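PDB 4M3O: KLLA0F12672p from Kluyveromyces lactis, which probably acts as a zinc-binding phosphatase of the RNA polymerase II C-terminal domain, and is represented here by its N-terminal domain. Local coordinates for residues A[62-67]-A[75-80]; A[32-37]-A[50-55]; A[14-19]-A[28-33]. All blocks are in the same frame, centred on the assembly; numbering follows the deposited sequence.

Interaction 1: residues A[62-67]-A[75-80]; sequences ADLVQE and GYPLCS. With ZN (zinc ion), chain C.
With CG1 rotated to the far side of the CA–CB bond from its backbone N (chi1 164°), V65 spreads its two methyls over the backbone of G75, while L64, extended in both torsions (chi1 -174°, chi2 174°), carries its terminal methyls out to the P77 ring. The two V65 branches divide the work: CG1 lies 3.9 Å from G75 CA, and CG2 lies 3.7 Å from G75 O. Glycine makes this closeness possible: the CA atoms of V65 and G75 are only 4.3 Å apart, and a CB on residue 75 would stand 2.9 Å from V65 CG1, too close for two carbons. From the preceding residue of the helix, both L64 methyls approach one ring atom, with CD2 4.1 Å and CD1 4.2 Å from P77 CG; the two side chains meet at a slant, and the touch is purely apolar. All four touching residues are buried. Strand 42-43, through V43, and helix 46-52, through M49, also lie against P77, and a backbone hydrogen bond joins P77 to V43.

Residues 75-80 form an irregular loop in which Y76 to C79 make a type I turn, evidenced by a hydrogen bond of 2.9 Å from C79 N to Y76 O. P77 is the second residue of that turn, so the ring held against L64 belongs to the same short loop as C79. The sulfur of C79 binds the zinc ion at 2.3 Å, with C74, C112 and H116 completing the site, and the Y76 ring meets that of H116. Helix 58-70 thus packs against the loop that carries C79, one ligand of the three-cysteine, one-histidine site of the Rtr1/RPAP2 zinc finger.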
ATOM      1  N   ALA A  62      -6.705  -2.944  -2.231  1.00 30.58           N
ATOM      2  CA  ALA A  62      -7.576  -2.724  -3.421  1.00 32.93           C
ATOM      3  C   ALA A  62      -8.004  -1.272  -3.565  1.00 33.96           C
ATOM      4  O   ALA A  62      -8.008  -0.742  -4.679  1.00 34.84           O
ATOM      5  CB  ALA A  62      -8.833  -3.606  -3.386  1.00 36.31           C
ATOM      6  N   ASP A  63      -8.339  -0.610  -2.459  1.00 34.03           N
ATOM      7  CA  ASP A  63      -8.692   0.786  -2.537  1.00 35.89           C
ATOM      8  C   ASP A  63      -7.466   1.661  -2.879  1.00 41.31           C
ATOM      9  O   ASP A  63      -7.599   2.621  -3.652  1.00 38.71           O
ATOM     10  CB  ASP A  63      -9.301   1.263  -1.211  1.00 47.19           C
ATOM     11  CG  ASP A  63     -10.563   0.418  -0.779  1.00 49.98           C
ATOM     12  OD1 ASP A  63     -11.203  -0.255  -1.615  1.00 55.75           O
ATOM     13  OD2 ASP A  63     -10.892   0.398   0.423  1.00 53.53           O
ATOM     14  N   LEU A  64      -6.292   1.327  -2.302  1.00 37.00           N
ATOM     15  CA  LEU A  64      -5.037   1.965  -2.696  1.00 37.55           C
ATOM     16  C   LEU A  64      -4.880   1.964  -4.230  1.00 38.64           C
ATOM     17  O   LEU A  64      -4.542   2.988  -4.862  1.00 41.33           O
ATOM     18  CB  LEU A  64      -3.858   1.273  -2.001  1.00 42.40           C
ATOM     19  CG  LEU A  64      -2.445   1.851  -2.137  1.00 44.93           C
ATOM     20  CD1 LEU A  64      -1.388   1.168  -1.296  1.00 45.10           C
ATOM     21  CD2 LEU A  64      -1.950   1.780  -3.550  1.00 53.04           C
ATOM     22  N   VAL A  65      -5.094   0.805  -4.832  1.00 33.94           N
ATOM     23  CA  VAL A  65      -4.911   0.637  -6.242  1.00 34.59           C
ATOM     24  C   VAL A  65      -5.882   1.573  -6.965  1.00 38.54           C
ATOM     25  O   VAL A  65      -5.540   2.183  -7.953  1.00 34.74           O
ATOM     26  CB  VAL A  65      -5.165  -0.851  -6.638  1.00 32.63           C
ATOM     27  CG1 VAL A  65      -5.369  -1.037  -8.131  1.00 35.84           C
ATOM     28  CG2 VAL A  65      -4.022  -1.759  -6.167  1.00 31.01           C
ATOM     29  N   GLN A  66      -7.123   1.630  -6.508  1.00 42.86           N
ATOM     30  CA  GLN A  66      -8.132   2.481  -7.172  1.00 46.49           C
ATOM     31  C   GLN A  66      -7.718   3.968  -7.106  1.00 45.04           C
ATOM     32  O   GLN A  66      -7.672   4.663  -8.086  1.00 41.11           O
ATOM     33  CB  GLN A  66      -9.459   2.333  -6.432  1.00 54.82           C
ATOM     34  CG  GLN A  66     -10.583   1.880  -7.313  1.00 67.36           C
ATOM     35  CD  GLN A  66     -10.454   0.430  -7.719  1.00 75.14           C
ATOM     36  OE1 GLN A  66      -9.642   0.056  -8.584  1.00 77.36           O
ATOM     37  NE2 GLN A  66     -11.286  -0.410  -7.107  1.00 86.74           N
ATOM     38  N   GLU A  67      -7.435   4.428  -5.909  1.00 40.45           N
ATOM     39  CA  GLU A  67      -7.015   5.819  -5.694  1.00 47.64           C
ATOM     40  C   GLU A  67      -5.762   6.147  -6.499  1.00 46.49           C
ATOM     41  O   GLU A  67      -5.661   7.244  -7.071  1.00 45.26           O
ATOM     42  CB  GLU A  67      -6.776   6.045  -4.211  1.00 49.97           C
ATOM     43  CG  GLU A  67      -7.250   7.320  -3.604  1.00 62.94           C
ATOM     44  CD  GLU A  67      -8.706   7.532  -3.818  1.00 65.03           C
ATOM     45  OE1 GLU A  67      -9.017   8.523  -4.478  1.00 72.17           O
ATOM     46  OE2 GLU A  67      -9.504   6.700  -3.350  1.00 72.23           O
ATOM     47  N   GLY A  75      -1.316   0.712 -10.435  1.00 32.67           N
ATOM     48  CA  GLY A  75      -1.798   0.231  -9.166  1.00 36.50           C
ATOM     49  C   GLY A  75      -0.720  -0.282  -8.230  1.00 33.16           C
ATOM     50  O   GLY A  75      -0.793  -0.063  -7.023  1.00 32.34           O
ATOM     51  N   TYR A  76       0.278  -0.914  -8.789  1.00 33.37           N
ATOM     52  CA  TYR A  76       1.391  -1.488  -7.980  1.00 36.88           C
ATOM     53  C   TYR A  76       2.274  -0.380  -7.427  1.00 35.22           C
ATOM     54  O   TYR A  76       2.876   0.363  -8.197  1.00 36.25           O
ATOM     55  CB  TYR A  76       2.207  -2.498  -8.792  1.00 34.83           C
ATOM     56  CG  TYR A  76       3.169  -3.407  -8.021  1.00 30.61           C
ATOM     57  CD1 TYR A  76       2.746  -4.111  -6.893  1.00 30.47           C
ATOM     58  CD2 TYR A  76       4.499  -3.580  -8.470  1.00 34.43           C
ATOM     59  CE1 TYR A  76       3.582  -4.977  -6.235  1.00 32.28           C
ATOM     60  CE2 TYR A  76       5.382  -4.457  -7.813  1.00 34.61           C
ATOM     61  CZ  TYR A  76       4.929  -5.118  -6.680  1.00 35.59           C
ATOM     62  OH  TYR A  76       5.716  -5.999  -6.002  1.00 35.32           O
ATOM     63  N   PRO A  77       2.264  -0.206  -6.080  1.00 37.44           N
ATOM     64  CA  PRO A  77       2.863   0.956  -5.418  1.00 36.98           C
ATOM     65  C   PRO A  77       4.373   1.213  -5.717  1.00 36.65           C
ATOM     66  O   PRO A  77       4.786   2.329  -5.678  1.00 38.55           O
ATOM     67  CB  PRO A  77       2.612   0.705  -3.903  1.00 37.15           C
ATOM     68  CG  PRO A  77       1.540  -0.307  -3.845  1.00 39.28           C
ATOM     69  CD  PRO A  77       1.536  -1.073  -5.135  1.00 36.67           C
ATOM     70  N   LEU A  78       5.137   0.186  -6.060  1.00 36.63           N
ATOM     71  CA  LEU A  78       6.545   0.349  -6.475  1.00 40.57           C
ATOM     72  C   LEU A  78       6.730   0.972  -7.858  1.00 42.56           C
ATOM     73  O   LEU A  78       7.837   1.318  -8.209  1.00 44.77           O
ATOM     74  CB  LEU A  78       7.230  -0.978  -6.508  1.00 38.25           C
ATOM     75  CG  LEU A  78       7.516  -1.623  -5.150  1.00 38.59           C
ATOM     76  CD1 LEU A  78       7.852  -3.072  -5.449  1.00 39.00           C
ATOM     77  CD2 LEU A  78       8.716  -0.923  -4.469  1.00 38.54           C
ATOM     78  N   CYS A  79       5.657   1.130  -8.613  1.00 37.47           N
ATOM     79  CA  CYS A  79       5.759   1.577  -9.991  1.00 41.74           C
ATOM     80  C   CYS A  79       5.543   3.075 -10.117  1.00 43.50           C
ATOM     81  O   CYS A  79       4.653   3.639  -9.454  1.00 48.72           O
ATOM     82  CB  CYS A  79       4.657   0.917 -10.792  1.00 39.62           C
ATOM     83  SG  CYS A  79       4.820   1.010 -12.590  1.00 36.82           S
ATOM     84  N   SER A  80       6.278   3.704 -11.020  1.00 46.68           N
ATOM     85  CA  SER A  80       6.101   5.125 -11.275  1.00 49.55           C
ATOM     86  C   SER A  80       5.559   5.365 -12.684  1.00 50.77           C
ATOM     87  O   SER A  80       5.608   6.470 -13.171  1.00 50.39           O
ATOM     88  CB  SER A  80       7.445   5.853 -11.086  1.00 52.24           C
ATOM     89  OG  SER A  80       8.396   5.308 -11.973  1.00 53.44           O
TER
HETATM   90 ZN    ZN C 300       3.370  -0.686 -13.135  1.00 39.82          ZN

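Interaction 2: residues A[32-37]-A[50-55]; sequences INLIDL and KYISRF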
ATOM      1  N   ILE A  32      -5.559   6.638   6.621  1.00 38.76           N
ATOM      2  CA  ILE A  32      -5.788   7.730   5.678  1.00 41.41           C
ATOM      3  C   ILE A  32      -4.505   8.436   5.312  1.00 41.59           C
ATOM      4  O   ILE A  32      -4.291   8.796   4.151  1.00 42.59           O
ATOM      5  CB  ILE A  32      -6.785   8.760   6.218  1.00 45.86           C
ATOM      6  CG1 ILE A  32      -8.204   8.211   6.074  1.00 49.45           C
ATOM      7  CG2 ILE A  32      -6.677  10.117   5.505  1.00 48.81           C
ATOM      8  CD1 ILE A  32      -9.227   9.079   6.788  1.00 53.37           C
ATOM      9  N   ASN A  33      -3.644   8.669   6.288  1.00 38.28           N
ATOM     10  CA  ASN A  33      -2.419   9.409   6.009  1.00 37.80           C
ATOM     11  C   ASN A  33      -1.476   8.521   5.186  1.00 38.58           C
ATOM     12  O   ASN A  33      -0.795   8.982   4.281  1.00 36.04           O
ATOM     13  CB  ASN A  33      -1.743   9.907   7.298  1.00 38.64           C
ATOM     14  CG  ASN A  33      -2.520  11.051   7.953  1.00 43.35           C
ATOM     15  OD1 ASN A  33      -2.480  11.215   9.172  1.00 53.93           O
ATOM     16  ND2 ASN A  33      -3.259  11.815   7.150  1.00 42.12           N
ATOM     17  N   LEU A  34      -1.482   7.234   5.480  1.00 37.91           N
ATOM     18  CA  LEU A  34      -0.630   6.306   4.714  1.00 38.36           C
ATOM     19  C   LEU A  34      -1.086   6.207   3.226  1.00 34.86           C
ATOM     20  O   LEU A  34      -0.309   6.383   2.302  1.00 40.50           O
ATOM     21  CB  LEU A  34      -0.600   4.934   5.407  1.00 36.98           C
ATOM     22  CG  LEU A  34       0.193   3.859   4.659  1.00 37.68           C
ATOM     23  CD1 LEU A  34       1.657   4.264   4.544  1.00 39.22           C
ATOM     24  CD2 LEU A  34       0.103   2.519   5.346  1.00 41.50           C
ATOM     25  N   ILE A  35      -2.355   5.980   3.011  1.00 34.63           N
ATOM     26  CA  ILE A  35      -2.908   5.947   1.656  1.00 39.09           C
ATOM     27  C   ILE A  35      -2.640   7.231   0.886  1.00 42.09           C
ATOM     28  O   ILE A  35      -2.147   7.199  -0.260  1.00 42.83           O
ATOM     29  CB  ILE A  35      -4.409   5.557   1.705  1.00 45.97           C
ATOM     30  CG1 ILE A  35      -4.511   4.042   1.983  1.00 49.19           C
ATOM     31  CG2 ILE A  35      -5.087   5.900   0.403  1.00 48.49           C
ATOM     32  CD1 ILE A  35      -5.703   3.605   2.813  1.00 51.89           C
ATOM     33  N   ASP A  36      -2.877   8.358   1.526  1.00 42.10           N
ATOM     34  CA  ASP A  36      -2.540   9.658   0.945  1.00 46.53           C
ATOM     35  C   ASP A  36      -1.070   9.753   0.513  1.00 43.82           C
ATOM     36  O   ASP A  36      -0.764  10.298  -0.571  1.00 40.67           O
ATOM     37  CB  ASP A  36      -2.820  10.789   1.947  1.00 56.24           C
ATOM     38  CG  ASP A  36      -4.156  11.500   1.697  1.00 75.06           C
ATOM     39  OD1 ASP A  36      -4.948  11.630   2.662  1.00 85.77           O
ATOM     40  OD2 ASP A  36      -4.405  11.967   0.550  1.00 90.09           O
ATOM     41  N   LEU A  37      -0.161   9.269   1.368  1.00 41.14           N
ATOM     42  CA  LEU A  37       1.263   9.297   1.045  1.00 42.50           C
ATOM     43  C   LEU A  37       1.519   8.408  -0.146  1.00 40.99           C
ATOM     44  O   LEU A  37       2.297   8.763  -1.045  1.00 42.85           O
ATOM     45  CB  LEU A  37       2.109   8.786   2.219  1.00 45.41           C
ATOM     46  CG  LEU A  37       3.623   8.931   1.988  1.00 48.85           C
ATOM     47  CD1 LEU A  37       3.989  10.397   1.756  1.00 50.89           C
ATOM     48  CD2 LEU A  37       4.393   8.374   3.184  1.00 48.02           C
ATOM     49  N   LYS A  50       7.468  -4.316   2.045  1.00 35.84           N
ATOM     50  CA  LYS A  50       7.221  -5.356   3.066  1.00 37.82           C
ATOM     51  C   LYS A  50       6.791  -4.745   4.405  1.00 39.02           C
ATOM     52  O   LYS A  50       5.957  -5.319   5.101  1.00 37.32           O
ATOM     53  CB  LYS A  50       8.418  -6.208   3.323  1.00 38.77           C
ATOM     54  CG  LYS A  50       8.918  -7.015   2.132  1.00 40.17           C
ATOM     55  CD  LYS A  50      10.415  -7.389   2.349  1.00 42.67           C
ATOM     56  CE  LYS A  50      10.992  -8.127   1.145  1.00 47.15           C
ATOM     57  NZ  LYS A  50      10.700  -9.590   1.194  1.00 52.68           N
ATOM     58  N   TYR A  51       7.335  -3.580   4.724  1.00 37.23           N
ATOM     59  CA  TYR A  51       6.930  -2.866   5.944  1.00 38.72           C
ATOM     60  C   TYR A  51       5.440  -2.408   5.900  1.00 36.63           C
ATOM     61  O   TYR A  51       4.725  -2.529   6.869  1.00 37.12           O
ATOM     62  CB  TYR A  51       7.865  -1.660   6.131  1.00 37.71           C
ATOM     63  CG  TYR A  51       7.498  -0.725   7.229  1.00 37.93           C
ATOM     64  CD1 TYR A  51       7.692  -1.077   8.559  1.00 37.80           C
ATOM     65  CD2 TYR A  51       6.943   0.525   6.945  1.00 40.78           C
ATOM     66  CE1 TYR A  51       7.333  -0.211   9.600  1.00 37.27           C
ATOM     67  CE2 TYR A  51       6.617   1.419   7.966  1.00 40.30           C
ATOM     68  CZ  TYR A  51       6.813   1.046   9.291  1.00 39.46           C
ATOM     69  OH  TYR A  51       6.428   1.934  10.272  1.00 44.84           O
ATOM     70  N   ILE A  52       5.016  -1.856   4.767  1.00 37.99           N
ATOM     71  CA  ILE A  52       3.615  -1.385   4.517  1.00 39.45           C
ATOM     72  C   ILE A  52       2.525  -2.355   4.914  1.00 34.03           C
ATOM     73  O   ILE A  52       1.454  -1.954   5.332  1.00 32.57           O
ATOM     74  CB  ILE A  52       3.426  -1.112   3.001  1.00 42.02           C
ATOM     75  CG1 ILE A  52       4.313  -0.002   2.568  1.00 51.71           C
ATOM     76  CG2 ILE A  52       2.048  -0.630   2.666  1.00 48.58           C
ATOM     77  CD1 ILE A  52       4.401   1.045   3.611  1.00 44.29           C
ATOM     78  N   SER A  53       2.790  -3.632   4.649  1.00 33.94           N
ATOM     79  CA  SER A  53       1.793  -4.661   4.695  1.00 32.83           C
ATOM     80  C   SER A  53       1.166  -4.698   6.044  1.00 36.37           C
ATOM     81  O   SER A  53      -0.006  -5.039   6.156  1.00 34.55           O
ATOM     82  CB  SER A  53       2.380  -6.040   4.281  1.00 32.31           C
ATOM     83  OG  SER A  53       3.443  -6.434   5.179  1.00 34.19           O
ATOM     84  N   ARG A  54       1.944  -4.403   7.102  1.00 35.94           N
ATOM     85  CA  ARG A  54       1.358  -4.404   8.441  1.00 36.09           C
ATOM     86  C   ARG A  54       0.216  -3.396   8.598  1.00 33.76           C
ATOM     87  O   ARG A  54      -0.682  -3.585   9.414  1.00 38.25           O
ATOM     88  CB  ARG A  54       2.422  -4.106   9.489  1.00 34.43           C
ATOM     89  CG  ARG A  54       2.806  -2.634   9.601  1.00 32.30           C
ATOM     90  CD  ARG A  54       4.012  -2.530  10.573  1.00 36.57           C
ATOM     91  NE  ARG A  54       5.134  -3.311  10.035  1.00 36.97           N
ATOM     92  CZ  ARG A  54       6.304  -3.507  10.643  1.00 41.73           C
ATOM     93  NH1 ARG A  54       6.627  -2.905  11.774  1.00 38.11           N
ATOM     94  NH2 ARG A  54       7.206  -4.234  10.027  1.00 41.33           N
ATOM     95  N   PHE A  55       0.206  -2.345   7.788  1.00 32.85           N
ATOM     96  CA  PHE A  55      -0.862  -1.375   7.893  1.00 34.28           C
ATOM     97  C   PHE A  55      -2.007  -1.584   6.869  1.00 37.68           C
ATOM     98  O   PHE A  55      -2.809  -0.715   6.746  1.00 37.12           O
ATOM     99  CB  PHE A  55      -0.297   0.024   7.703  1.00 33.89           C
ATOM    100  CG  PHE A  55       0.753   0.379   8.720  1.00 37.25           C
ATOM    101  CD1 PHE A  55       2.075   0.596   8.342  1.00 41.00           C
ATOM    102  CD2 PHE A  55       0.440   0.356  10.074  1.00 39.54           C
ATOM    103  CE1 PHE A  55       3.037   0.868   9.298  1.00 41.53           C
ATOM    104  CE2 PHE A  55       1.379   0.652  11.038  1.00 38.14           C
ATOM    105  CZ  PHE A  55       2.677   0.897  10.659  1.00 39.34           C
TER
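L34 and F55 make the closest backbone approach, 8.3 Å between their CA atoms, a spacing bridged by side chains, where helix 24-40 passes the 50-55 segment. L34 is the sole contributor from 32-37, and its two methyls part toward different partners. CD2 lies 3.5 Å from F55 CB and 4.0 Å from F55 CG, so it presses on the root of the phenylalanine, meeting the ring obliquely; the two side chains run at about a right angle. CD1 instead reaches I52 CD1 at 4.3 Å, a looser touch. With CG anti to the backbone N (chi1 177°), the leucine branch is carried out to where its two methyls meet these separate partners. All three residues are buried, and this is core packing of a small, mainly helical domain: helix 5-13 adds I8 against I52 and L13 against F55, and helix 114-125 brings Y123 to I52. F55 is also placed from its own segment. Its N donates to I52 O at 2.8 Å, R54 CG sits 3.4 Å above the centre of one ring face, and Y51 CE2 lies in plane at the ring edge.

Interaction 3: residues A[14-19]-A[28-33]; sequences KPYTNH and ETISIN
Y16 and I30 lie alongside one another, pointing in opposite directions, so that each side chain overlaps the other over part of its length. Y16 CE1 is 4.0 Å from I30 CG1, and Y16 CD1 is 4.1 Å from I30 CD1; the isoleucine approaches the ring obliquely. Farther out, Y16 crosses T29 at about a right angle, and its OH meets the methyl T29 CG2 at 4.0 Å, a van der Waals touch. The threonine offers that methyl because its OG1 is turned beside the backbone N (chi1 -56°) and hydrogen-bonded to R25 O within its own helix. One face of the Y16 ring is covered by its predecessor, P15 CB standing 3.7 Å above the centre, while L22 and E26 also touch the tyrosine. An alanine in place of Y16 is likely to open a gap beside I30 and leave T29 CG2 without its neighbour in this loop. The backbone around the tyrosine is held by its own bonds: a type I turn runs from Y16 to H19, closed by H19 N to Y16 O at 3.0 Å, and the same oxygen accepts a hydrogen bond from H139. I30 is buried, resting also on V12 and L13 of helix 5-13. Through this contact the loop between helices 5-13 and 24-40 lies against the second helix, a tyrosine-packed interhelical connection at the edge of the mainly helical domain.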
ATOM      1  N   LYS A  14       4.427   9.303  13.585  1.00 46.52           N
ATOM      2  CA  LYS A  14       5.183  10.056  14.602  1.00 50.59           C
ATOM      3  C   LYS A  14       4.318  10.355  15.859  1.00 47.16           C
ATOM      4  O   LYS A  14       4.724  10.075  16.974  1.00 51.10           O
ATOM      5  CB  LYS A  14       5.815  11.283  13.953  1.00 53.66           C
ATOM      6  CG  LYS A  14       6.364  12.340  14.889  1.00 66.62           C
ATOM      7  CD  LYS A  14       7.027  13.442  14.081  1.00 70.17           C
ATOM      8  CE  LYS A  14       7.793  14.374  14.997  1.00 82.11           C
ATOM      9  NZ  LYS A  14       9.016  14.892  14.323  1.00 89.35           N
ATOM     10  N   PRO A  15       3.078  10.799  15.687  1.00 50.49           N
ATOM     11  CA  PRO A  15       2.305  11.147  16.886  1.00 47.39           C
ATOM     12  C   PRO A  15       2.060  10.029  17.852  1.00 46.33           C
ATOM     13  O   PRO A  15       1.652  10.297  18.984  1.00 46.99           O
ATOM     14  CB  PRO A  15       0.940  11.538  16.334  1.00 50.28           C
ATOM     15  CG  PRO A  15       1.212  11.991  14.949  1.00 55.87           C
ATOM     16  CD  PRO A  15       2.343  11.103  14.453  1.00 53.05           C
ATOM     17  N   TYR A  16       2.185   8.778  17.384  1.00 44.52           N
ATOM     18  CA  TYR A  16       1.628   7.636  18.093  1.00 41.76           C
ATOM     19  C   TYR A  16       2.739   6.785  18.675  1.00 42.49           C
ATOM     20  O   TYR A  16       2.434   5.785  19.326  1.00 46.70           O
ATOM     21  CB  TYR A  16       0.702   6.833  17.134  1.00 42.50           C
ATOM     22  CG  TYR A  16      -0.369   7.734  16.539  1.00 43.87           C
ATOM     23  CD1 TYR A  16      -0.334   8.158  15.189  1.00 48.36           C
ATOM     24  CD2 TYR A  16      -1.375   8.245  17.342  1.00 43.55           C
ATOM     25  CE1 TYR A  16      -1.335   9.018  14.664  1.00 46.71           C
ATOM     26  CE2 TYR A  16      -2.370   9.095  16.833  1.00 45.59           C
ATOM     27  CZ  TYR A  16      -2.348   9.480  15.496  1.00 46.55           C
ATOM     28  OH  TYR A  16      -3.333  10.360  15.070  1.00 52.71           O
ATOM     29  N   THR A  17       4.001   7.182  18.486  1.00 44.44           N
ATOM     30  CA  THR A  17       5.138   6.380  18.952  1.00 48.15           C
ATOM     31  C   THR A  17       5.087   6.073  20.446  1.00 49.01           C
ATOM     32  O   THR A  17       5.558   4.998  20.825  1.00 49.84           O
ATOM     33  CB  THR A  17       6.538   6.997  18.678  1.00 53.49           C
ATOM     34  OG1 THR A  17       6.648   8.300  19.269  1.00 54.58           O
ATOM     35  CG2 THR A  17       6.810   7.089  17.179  1.00 58.01           C
ATOM     36  N   ASN A  18       4.521   6.926  21.286  1.00 43.81           N
ATOM     37  CA  ASN A  18       4.477   6.635  22.712  1.00 47.39           C
ATOM     38  C   ASN A  18       3.122   6.184  23.241  1.00 49.35           C
ATOM     39  O   ASN A  18       2.922   6.134  24.425  1.00 47.48           O
ATOM     40  CB  ASN A  18       5.028   7.820  23.520  1.00 47.84           C
ATOM     41  CG  ASN A  18       5.371   7.463  24.958  1.00 48.35           C
ATOM     42  OD1 ASN A  18       4.925   8.098  25.869  1.00 50.15           O
ATOM     43  ND2 ASN A  18       6.162   6.472  25.143  1.00 45.31           N
ATOM     44  N   HIS A  19       2.192   5.841  22.365  1.00 45.59           N
ATOM     45  CA  HIS A  19       0.871   5.423  22.801  1.00 47.91           C
ATOM     46  C   HIS A  19       0.889   3.983  23.075  1.00 48.16           C
ATOM     47  O   HIS A  19       1.437   3.222  22.316  1.00 67.93           O
ATOM     48  CB  HIS A  19      -0.159   5.611  21.704  1.00 45.31           C
ATOM     49  CG  HIS A  19      -0.615   7.004  21.501  1.00 42.21           C
ATOM     50  ND1 HIS A  19      -1.893   7.320  21.451  1.00 49.63           N
ATOM     51  CD2 HIS A  19       0.078   8.153  21.273  1.00 42.87           C
ATOM     52  CE1 HIS A  19      -2.016   8.609  21.225  1.00 44.56           C
ATOM     53  NE2 HIS A  19      -0.805   9.121  21.123  1.00 48.93           N
ATOM     54  N   GLU A  28      -7.870   4.882  12.115  1.00 43.13           N
ATOM     55  CA  GLU A  28      -8.363   5.395  10.823  1.00 47.49           C
ATOM     56  C   GLU A  28      -7.475   6.532  10.288  1.00 42.18           C
ATOM     57  O   GLU A  28      -7.321   6.691   9.073  1.00 38.84           O
ATOM     58  CB  GLU A  28      -9.811   5.894  10.964  1.00 47.31           C
ATOM     59  CG  GLU A  28     -10.803   4.777  11.272  1.00 49.95           C
ATOM     60  CD  GLU A  28     -12.219   5.302  11.660  1.00 56.18           C
ATOM     61  OE1 GLU A  28     -12.403   6.536  11.874  1.00 49.27           O
ATOM     62  OE2 GLU A  28     -13.167   4.461  11.768  1.00 53.73           O
ATOM     63  N   THR A  29      -6.979   7.378  11.186  1.00 37.57           N
ATOM     64  CA  THR A  29      -6.181   8.543  10.758  1.00 39.42           C
ATOM     65  C   THR A  29      -4.855   8.006  10.141  1.00 39.60           C
ATOM     66  O   THR A  29      -4.344   8.549   9.164  1.00 39.14           O
ATOM     67  CB  THR A  29      -5.910   9.520  11.936  1.00 43.66           C
ATOM     68  OG1 THR A  29      -7.150   9.940  12.522  1.00 46.05           O
ATOM     69  CG2 THR A  29      -5.078  10.799  11.521  1.00 42.81           C
ATOM     70  N   ILE A  30      -4.300   6.952  10.722  1.00 38.68           N
ATOM     71  CA  ILE A  30      -3.061   6.313  10.192  1.00 42.57           C
ATOM     72  C   ILE A  30      -3.275   5.799   8.751  1.00 40.44           C
ATOM     73  O   ILE A  30      -2.531   6.163   7.821  1.00 38.05           O
ATOM     74  CB  ILE A  30      -2.573   5.142  11.125  1.00 43.35           C
ATOM     75  CG1 ILE A  30      -2.053   5.710  12.472  1.00 43.61           C
ATOM     76  CG2 ILE A  30      -1.475   4.309  10.477  1.00 39.98           C
ATOM     77  CD1 ILE A  30      -1.824   4.657  13.568  1.00 42.17           C
ATOM     78  N   SER A  31      -4.335   5.025   8.566  1.00 39.02           N
ATOM     79  CA  SER A  31      -4.629   4.464   7.228  1.00 39.80           C
ATOM     80  C   SER A  31      -4.818   5.586   6.252  1.00 38.49           C
ATOM     81  O   SER A  31      -4.238   5.540   5.219  1.00 38.56           O
ATOM     82  CB  SER A  31      -5.905   3.642   7.214  1.00 38.70           C
ATOM     83  OG  SER A  31      -5.894   2.888   8.364  1.00 41.47           O
ATOM     84  N   ILE A  32      -5.559   6.638   6.621  1.00 38.76           N
ATOM     85  CA  ILE A  32      -5.788   7.730   5.678  1.00 41.41           C
ATOM     86  C   ILE A  32      -4.505   8.436   5.312  1.00 41.59           C
ATOM     87  O   ILE A  32      -4.291   8.796   4.151  1.00 42.59           O
ATOM     88  CB  ILE A  32      -6.785   8.760   6.218  1.00 45.86           C
ATOM     89  CG1 ILE A  32      -8.204   8.211   6.074  1.00 49.45           C
ATOM     90  CG2 ILE A  32      -6.677  10.117   5.505  1.00 48.81           C
ATOM     91  CD1 ILE A  32      -9.227   9.079   6.788  1.00 53.37           C
ATOM     92  N   ASN A  33      -3.644   8.669   6.288  1.00 38.28           N
ATOM     93  CA  ASN A  33      -2.419   9.409   6.009  1.00 37.80           C
ATOM     94  C   ASN A  33      -1.476   8.521   5.186  1.00 38.58           C
ATOM     95  O   ASN A  33      -0.795   8.982   4.281  1.00 36.04           O
ATOM     96  CB  ASN A  33      -1.743   9.907   7.298  1.00 38.64           C
ATOM     97  CG  ASN A  33      -2.520  11.051   7.953  1.00 43.35           C
ATOM     98  OD1 ASN A  33      -2.480  11.215   9.172  1.00 53.93           O
ATOM     99  ND2 ASN A  33      -3.259  11.815   7.150  1.00 42.12           N
TER

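How the interactions relate
Along the chain the contacts come in the order interaction 3, interaction 2, interaction 1. Interactions 3 and 2 both use helix 24-40 and share I32 and N33, yet their centres lie 11 Å apart, so one helix serves two different neighbours along its length. Helix 46-52, used by interaction 2, is followed directly by helix 58-70, used by interaction 1; those centres are also 11 Å apart, with nearest atoms about 5 Å apart and not touching. The centres of interactions 1 and 3 are about 21 Å apart. The series therefore runs from interaction 3, whose centre lies about 16 Å from that of the chain, through the helical core to the zinc site.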